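Local coordinates for protein hemoglobin component VII (Tokunagayusurika akamusi, PDB 1X46) that is a midge-larva globin that binds heme and, like other members of its family, probably carries or stores oxygen, at residues P2-M7 / A87-L92; N32-Y37 / S45-K50. All coordinates share one frame; numbering follows the deposited sequence.

Contact 1. Residues P2-M7 / A87-L92; sequences PTWVDM and ALKNVL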
loop_
_atom_site.group_PDB
_atom_site.type_symbol
_atom_site.label_atom_id
_atom_site.label_comp_id
_atom_site.label_asym_id
_atom_site.label_seq_id
_atom_site.Cartn_x
_atom_site.Cartn_y
_atom_site.Cartn_z
ATOM N N PRO A 2 10.752 -10.954 -6.362
ATOM C CA PRO A 2 9.669 -11.932 -6.357
ATOM C C PRO A 2 9.181 -12.297 -7.747
ATOM O O PRO A 2 9.391 -11.580 -8.728
ATOM C CB PRO A 2 8.574 -11.238 -5.539
ATOM C CG PRO A 2 9.411 -10.291 -4.635
ATOM C CD PRO A 2 10.400 -9.750 -5.577
ATOM N N THR A 3 8.569 -13.467 -7.797
ATOM C CA THR A 3 7.975 -14.033 -8.999
ATOM C C THR A 3 6.462 -13.969 -8.840
ATOM O O THR A 3 5.916 -14.312 -7.782
ATOM C CB THR A 3 8.480 -15.495 -9.149
ATOM O OG1 THR A 3 9.909 -15.485 -9.320
ATOM C CG2 THR A 3 7.946 -16.149 -10.423
ATOM N N TRP A 4 5.753 -13.503 -9.858
ATOM C CA TRP A 4 4.295 -13.478 -9.822
ATOM C C TRP A 4 3.693 -14.896 -9.688
ATOM O O TRP A 4 4.086 -15.812 -10.408
ATOM C CB TRP A 4 3.761 -12.778 -11.066
ATOM C CG TRP A 4 2.277 -12.532 -11.114
ATOM C CD1 TRP A 4 1.296 -13.462 -11.309
ATOM C CD2 TRP A 4 1.607 -11.263 -11.016
ATOM N NE1 TRP A 4 0.064 -12.855 -11.344
ATOM C CE2 TRP A 4 0.221 -11.506 -11.156
ATOM C CE3 TRP A 4 2.039 -9.941 -10.829
ATOM C CZ2 TRP A 4 -0.751 -10.475 -11.106
ATOM C CZ3 TRP A 4 1.072 -8.904 -10.755
ATOM C CH2 TRP A 4 -0.307 -9.179 -10.927
ATOM N N VAL A 5 2.783 -15.062 -8.731
ATOM C CA VAL A 5 2.070 -16.318 -8.500
ATOM C C VAL A 5 0.606 -15.890 -8.463
ATOM O O VAL A 5 0.184 -15.174 -7.546
ATOM C CB VAL A 5 2.526 -17.009 -7.154
ATOM C CG1 VAL A 5 1.642 -18.212 -6.770
ATOM C CG2 VAL A 5 3.991 -17.421 -7.205
ATOM N N ASP A 6 -0.177 -16.275 -9.464
ATOM C CA ASP A 6 -1.591 -15.872 -9.526
ATOM C C ASP A 6 -2.337 -16.150 -8.223
ATOM O O ASP A 6 -2.215 -17.225 -7.641
ATOM C CB ASP A 6 -2.310 -16.581 -10.680
ATOM C CG ASP A 6 -1.837 -16.102 -12.040
ATOM O OD1 ASP A 6 -2.039 -14.907 -12.354
ATOM O OD2 ASP A 6 -1.263 -16.853 -12.864
ATOM N N MET A 7 -3.098 -15.169 -7.768
ATOM C CA MET A 7 -3.806 -15.299 -6.504
ATOM C C MET A 7 -5.043 -16.138 -6.708
ATOM O O MET A 7 -5.658 -16.107 -7.766
ATOM C CB MET A 7 -4.239 -13.937 -5.989
ATOM C CG MET A 7 -3.125 -13.152 -5.336
ATOM S SD MET A 7 -3.690 -11.507 -4.841
ATOM C CE MET A 7 -4.640 -11.949 -3.389
ATOM N N ALA A 87 -3.891 -3.622 -17.342
ATOM C CA ALA A 87 -4.130 -2.340 -16.703
ATOM C C ALA A 87 -3.567 -2.300 -15.285
ATOM O O ALA A 87 -2.977 -1.286 -14.873
ATOM C CB ALA A 87 -5.602 -2.011 -16.694
ATOM N N LEU A 88 -3.781 -3.387 -14.552
ATOM C CA LEU A 88 -3.256 -3.463 -13.188
ATOM C C LEU A 88 -1.737 -3.407 -13.199
ATOM O O LEU A 88 -1.116 -2.655 -12.423
ATOM C CB LEU A 88 -3.753 -4.721 -12.497
ATOM C CG LEU A 88 -3.093 -5.114 -11.168
ATOM C CD1 LEU A 88 -3.312 -4.047 -10.105
ATOM C CD2 LEU A 88 -3.679 -6.433 -10.740
ATOM N N LYS A 89 -1.106 -4.186 -14.071
ATOM C CA LYS A 89 0.345 -4.156 -14.120
ATOM C C LYS A 89 0.914 -2.804 -14.528
ATOM O O LYS A 89 2.001 -2.407 -14.086
ATOM C CB LYS A 89 0.868 -5.290 -14.984
ATOM C CG LYS A 89 0.663 -6.606 -14.291
ATOM C CD LYS A 89 1.482 -7.654 -14.948
ATOM C CE LYS A 89 1.458 -8.941 -14.201
ATOM N NZ LYS A 89 1.956 -10.055 -15.086
ATOM N N ASN A 90 0.185 -2.086 -15.380
ATOM C CA ASN A 90 0.639 -0.773 -15.782
ATOM C C ASN A 90 0.545 0.239 -14.632
ATOM O O ASN A 90 1.431 1.089 -14.480
ATOM C CB ASN A 90 -0.103 -0.295 -17.034
ATOM C CG ASN A 90 0.221 -1.157 -18.260
ATOM O OD1 ASN A 90 1.147 -1.975 -18.234
ATOM N ND2 ASN A 90 -0.557 -0.998 -19.322
ATOM N N VAL A 91 -0.502 0.123 -13.819
ATOM C CA VAL A 91 -0.572 0.938 -12.596
ATOM C C VAL A 91 0.637 0.655 -11.689
ATOM O O VAL A 91 1.323 1.575 -11.210
ATOM C CB VAL A 91 -1.872 0.710 -11.843
ATOM C CG1 VAL A 91 -1.769 1.265 -10.436
ATOM C CG2 VAL A 91 -3.009 1.387 -12.573
ATOM N N LEU A 92 0.924 -0.626 -11.479
ATOM C CA LEU A 92 2.028 -1.009 -10.599
ATOM C C LEU A 92 3.368 -0.559 -11.150
ATOM O O LEU A 92 4.203 -0.016 -10.405
ATOM C CB LEU A 92 2.045 -2.523 -10.358
ATOM C CG LEU A 92 0.793 -3.103 -9.688
ATOM C CD1 LEU A 92 0.820 -4.644 -9.690
ATOM C CD2 LEU A 92 0.492 -2.510 -8.295
#
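Trp4, in the irregular chain that leads into helix 9-20, faces Lys89, on helix 85-100, with 11.0 Å between their CA atoms. No backbone hydrogen bond joins the segments, and that spacing is bridged wholly by side chains: 2-7 is extended, while 87-92 is continuous helix, Leu92 N bonding to Leu88 O. Trp4 CB points toward the helix, and with CG anti to the backbone N (chi1 -173°) the indole reaches across the gap. Lys89 comes over one face of the six-membered ring of Trp4, CE lying toward the rim. Extended beyond CG, the lysine chain crosses the indole obliquely and lays its far end on the ring; CE sits 3.5 Å from Trp4 CZ3 in a CH-pi contact. The ammonium adds a cation-pi interaction, NZ standing 4.3 Å from the centroid of that ring and 14° off its normal. In globin terms, helix 85-100 is the F helix, the one that carries the iron-binding His99, and the segment before helix A packs on its Leu88, Lys89 and Leu92 side. Leu88 and Leu92, one helical turn apart, meet the rim of the indole near its plane, CD2 of Leu88 being 4.4 Å from Trp4 CH2; Leu88 is buried and also packs on Ala75 and Leu78 of helix 59-78. The pyrrole end is fixed from its own segment: Trp4 NE1 donates to Asp6 OD1 (3.1 Å, 152° at the hydrogen), with the acceptor almost in the indole plane but the N-H arriving from above the carboxylate plane. Asn141 and Ser144 of helix 129-146 also touch the Trp4 side chain.

Contact 2. Residues N32-Y37 / S45-K50; sequences NFFKSY and SAFAGK. With HEM (protoporphyrin IX containing Fe), chain B.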
loop_
_atom_site.group_PDB
_atom_site.type_symbol
_atom_site.label_atom_id
_atom_site.label_comp_id
_atom_site.label_asym_id
_atom_site.label_seq_id
_atom_site.Cartn_x
_atom_site.Cartn_y
_atom_site.Cartn_z
ATOM N N ASN A 32 -0.094 5.985 10.523
ATOM C CA ASN A 32 0.484 4.744 11.034
ATOM C C ASN A 32 1.801 4.407 10.349
ATOM O O ASN A 32 2.767 3.973 10.977
ATOM C CB ASN A 32 -0.503 3.613 10.885
ATOM C CG ASN A 32 0.017 2.329 11.447
ATOM O OD1 ASN A 32 0.235 2.217 12.660
ATOM N ND2 ASN A 32 0.204 1.348 10.589
ATOM N N PHE A 33 1.858 4.633 9.052
ATOM C CA PHE A 33 3.075 4.389 8.292
ATOM C C PHE A 33 4.201 5.266 8.786
ATOM O O PHE A 33 5.278 4.741 9.099
ATOM C CB PHE A 33 2.784 4.587 6.781
ATOM C CG PHE A 33 4.013 4.477 5.901
ATOM C CD1 PHE A 33 4.896 3.412 6.042
ATOM C CD2 PHE A 33 4.294 5.465 4.938
ATOM C CE1 PHE A 33 6.038 3.310 5.227
ATOM C CE2 PHE A 33 5.435 5.380 4.128
ATOM C CZ PHE A 33 6.301 4.282 4.261
ATOM N N PHE A 34 3.988 6.587 8.898
ATOM C CA PHE A 34 5.054 7.467 9.324
ATOM C C PHE A 34 5.421 7.253 10.797
ATOM O O PHE A 34 6.591 7.420 11.149
ATOM C CB PHE A 34 4.625 8.930 9.100
ATOM C CG PHE A 34 4.636 9.370 7.639
ATOM C CD1 PHE A 34 5.301 8.637 6.650
ATOM C CD2 PHE A 34 4.009 10.550 7.292
ATOM C CE1 PHE A 34 5.303 9.077 5.333
ATOM C CE2 PHE A 34 4.010 11.019 5.989
ATOM C CZ PHE A 34 4.643 10.296 5.000
ATOM N N LYS A 35 4.446 6.925 11.647
ATOM C CA LYS A 35 4.735 6.627 13.065
ATOM C C LYS A 35 5.654 5.401 13.149
ATOM O O LYS A 35 6.623 5.415 13.926
ATOM C CB LYS A 35 3.440 6.440 13.872
ATOM C CG LYS A 35 3.647 6.341 15.378
ATOM C CD LYS A 35 3.825 7.723 16.019
ATOM C CE LYS A 35 3.822 7.613 17.540
ATOM N NZ LYS A 35 5.195 7.676 18.132
ATOM N N SER A 36 5.378 4.384 12.336
ATOM C CA SER A 36 6.148 3.160 12.357
ATOM C C SER A 36 7.499 3.322 11.664
ATOM O O SER A 36 8.483 2.633 12.010
ATOM C CB SER A 36 5.396 2.058 11.658
ATOM O OG SER A 36 4.221 1.748 12.381
ATOM N N TYR A 37 7.570 4.214 10.674
ATOM C CA TYR A 37 8.764 4.467 9.866
ATOM C C TYR A 37 9.049 5.961 9.712
ATOM O O TYR A 37 8.900 6.534 8.627
ATOM C CB TYR A 37 8.660 3.764 8.484
ATOM C CG TYR A 37 8.590 2.283 8.708
ATOM C CD1 TYR A 37 9.758 1.544 8.970
ATOM C CD2 TYR A 37 7.370 1.629 8.762
ATOM C CE1 TYR A 37 9.681 0.174 9.259
ATOM C CE2 TYR A 37 7.291 0.277 9.033
ATOM C CZ TYR A 37 8.461 -0.453 9.264
ATOM O OH TYR A 37 8.372 -1.795 9.548
ATOM N N SER A 45 8.681 16.013 0.650
ATOM C CA SER A 45 8.856 17.458 0.638
ATOM C C SER A 45 7.911 18.190 1.587
ATOM O O SER A 45 8.311 19.159 2.245
ATOM C CB SER A 45 8.705 18.032 -0.777
ATOM O OG SER A 45 9.644 17.429 -1.639
ATOM N N ALA A 46 6.668 17.722 1.682
ATOM C CA ALA A 46 5.694 18.381 2.527
ATOM C C ALA A 46 5.816 17.999 4.004
ATOM O O ALA A 46 5.275 18.697 4.844
ATOM C CB ALA A 46 4.249 18.100 2.046
ATOM N N PHE A 47 6.496 16.896 4.297
ATOM C CA PHE A 47 6.491 16.339 5.669
ATOM C C PHE A 47 7.839 16.248 6.373
ATOM O O PHE A 47 7.867 16.112 7.601
ATOM C CB PHE A 47 5.802 14.964 5.673
ATOM C CG PHE A 47 4.492 14.955 4.913
ATOM C CD1 PHE A 47 3.500 15.914 5.175
ATOM C CD2 PHE A 47 4.284 14.000 3.945
ATOM C CE1 PHE A 47 2.281 15.900 4.465
ATOM C CE2 PHE A 47 3.090 13.986 3.209
ATOM C CZ PHE A 47 2.105 14.945 3.464
ATOM N N ALA A 48 8.931 16.300 5.615
ATOM C CA ALA A 48 10.259 16.113 6.228
ATOM C C ALA A 48 10.469 17.182 7.275
ATOM O O ALA A 48 10.214 18.365 7.036
ATOM C CB ALA A 48 11.345 16.179 5.178
ATOM N N GLY A 49 10.917 16.740 8.446
ATOM C CA GLY A 49 11.243 17.644 9.535
ATOM C C GLY A 49 10.066 18.192 10.306
ATOM O O GLY A 49 10.260 18.910 11.295
ATOM N N LYS A 50 8.847 17.858 9.892
ATOM C CA LYS A 50 7.678 18.363 10.576
ATOM C C LYS A 50 7.263 17.364 11.652
ATOM O O LYS A 50 7.526 16.169 11.543
ATOM C CB LYS A 50 6.526 18.596 9.588
ATOM C CG LYS A 50 6.908 19.521 8.413
ATOM C CD LYS A 50 5.712 20.298 7.857
ATOM C CE LYS A 50 6.107 21.157 6.636
ATOM N NZ LYS A 50 6.920 22.350 6.977
HETATM C CHA HEM B . 4.586 10.255 -3.882
HETATM C CHB HEM B . 1.723 6.351 -4.146
HETATM C CHC HEM B . 4.740 3.969 -1.201
HETATM C CHD HEM B . 7.601 7.850 -0.906
HETATM C C1A HEM B . 3.532 9.429 -4.147
HETATM C C2A HEM B . 2.365 9.801 -4.917
HETATM C C3A HEM B . 1.593 8.721 -4.974
HETATM C C4A HEM B . 2.237 7.621 -4.312
HETATM C CMA HEM B . 0.229 8.625 -5.695
HETATM C CAA HEM B . 2.050 11.234 -5.451
HETATM C CBA HEM B . 2.805 11.669 -6.724
HETATM C CGA HEM B . 2.380 10.824 -7.901
HETATM O O1A HEM B . 3.245 10.172 -8.520
HETATM O O2A HEM B . 1.160 10.795 -8.232
HETATM C C1B HEM B . 2.249 5.380 -3.339
HETATM C C2B HEM B . 1.697 4.071 -3.074
HETATM C C3B HEM B . 2.541 3.409 -2.251
HETATM C C4B HEM B . 3.661 4.297 -2.004
HETATM C CMB HEM B . 0.341 3.581 -3.651
HETATM C CAB HEM B . 2.476 1.997 -1.625
HETATM C CBB HEM B . 1.556 1.079 -1.922
HETATM C C1C HEM B . 5.774 4.790 -0.850
HETATM C C2C HEM B . 6.899 4.471 0.025
HETATM C C3C HEM B . 7.667 5.553 0.131
HETATM C C4C HEM B . 7.094 6.588 -0.706
HETATM C CMC HEM B . 7.128 3.095 0.699
HETATM C CAC HEM B . 8.977 5.703 0.948
HETATM C C1D HEM B . 7.073 8.813 -1.719
HETATM C C2D HEM B . 7.658 10.116 -1.904
HETATM C C3D HEM B . 6.734 10.850 -2.827
HETATM C C4D HEM B . 5.650 9.930 -3.076
HETATM C CMD HEM B . 8.970 10.628 -1.275
HETATM C CAD HEM B . 6.917 12.302 -3.337
HETATM C CBD HEM B . 6.415 13.305 -2.303
HETATM C CGD HEM B . 6.715 14.721 -2.757
HETATM O O1D HEM B . 6.912 14.950 -3.972
HETATM O O2D HEM B . 6.782 15.621 -1.887
HETATM N NA HEM B . 3.429 8.099 -3.806
HETATM N NB HEM B . 3.454 5.496 -2.640
HETATM N NC HEM B . 5.929 6.091 -1.295
HETATM N ND HEM B . 5.882 8.711 -2.450
HETATM FE FE HEM B . 4.676 7.096 -2.553
HETATM O O HOH W 1 3.705 7.732 -0.826
#
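Phe34 and Phe47 make the aromatic contact between the two segments, and both are buried. CE2 of Phe34 comes to 3.6 Å from CD2 of Phe47, which lies at the edge of the Phe34 ring, near its plane. Centroids 5.7 Å apart and planes at 58° make an oblique pair, neither stacked nor edge-to-face. The side chains cross at about a right angle; in both residues CG lies beside the backbone N and opposite the carbonyl carbon, turning the rings toward each other. Ala46 CB lies over one face of the Phe47 ring, while Phe44 meets Phe34 edge-to-face.

In globin nomenclature this is the CD region: helix 26-36 corresponds to helix B, and 45-50 belongs to the chain between C and D, with Phe47 also touching His64 of helix 59-78. An alanine in place of Phe47 would take away the aromatic surface beside Phe34 and is likely to open a gap there, leaving the Phe34 ring freer to turn.

Hydrogen bonds hold the loop's shape and its link to the cofactor. A type II turn runs from Phe47 to Lys50, closed by Lys50 N to Phe47 O at 3.0 Å; Gly49 supplies its positive phi (78°), and Gln41 NE2 also bonds to Phe47 O. Ser45 N donates to the heme propionate oxygen O2D at 3.2 Å, bent at 139°.

Nonpolar contact with the heme comes from helix 26-36, where Phe33 CZ lies 3.8 Å from heme methyl CMC. The iron FE carries a water oxygen at 2.1 Å; His99 is its axial protein ligand.

In the fold
From the N terminus, residues 2-7 start the first loop, which contact 1 closes only at 87-92, on helix 85-100, some 80 residues later. In between, the chain runs through helices 9-20 and 26-36, and contact 2 then closes a far shorter loop, from the end of helix 26-36 round helix 38-41 to 45-50. The short loop is thus wholly contained in the long one, without crossing it. The centres of contact 1 and contact 2 are about 28 Å apart, on opposite sides of the chain's centre, and the contacts do not touch. Contact 1 ties the N-terminal lead to the helix bearing His99; contact 2 ties helix 26-36 to the loop at the heme's edge.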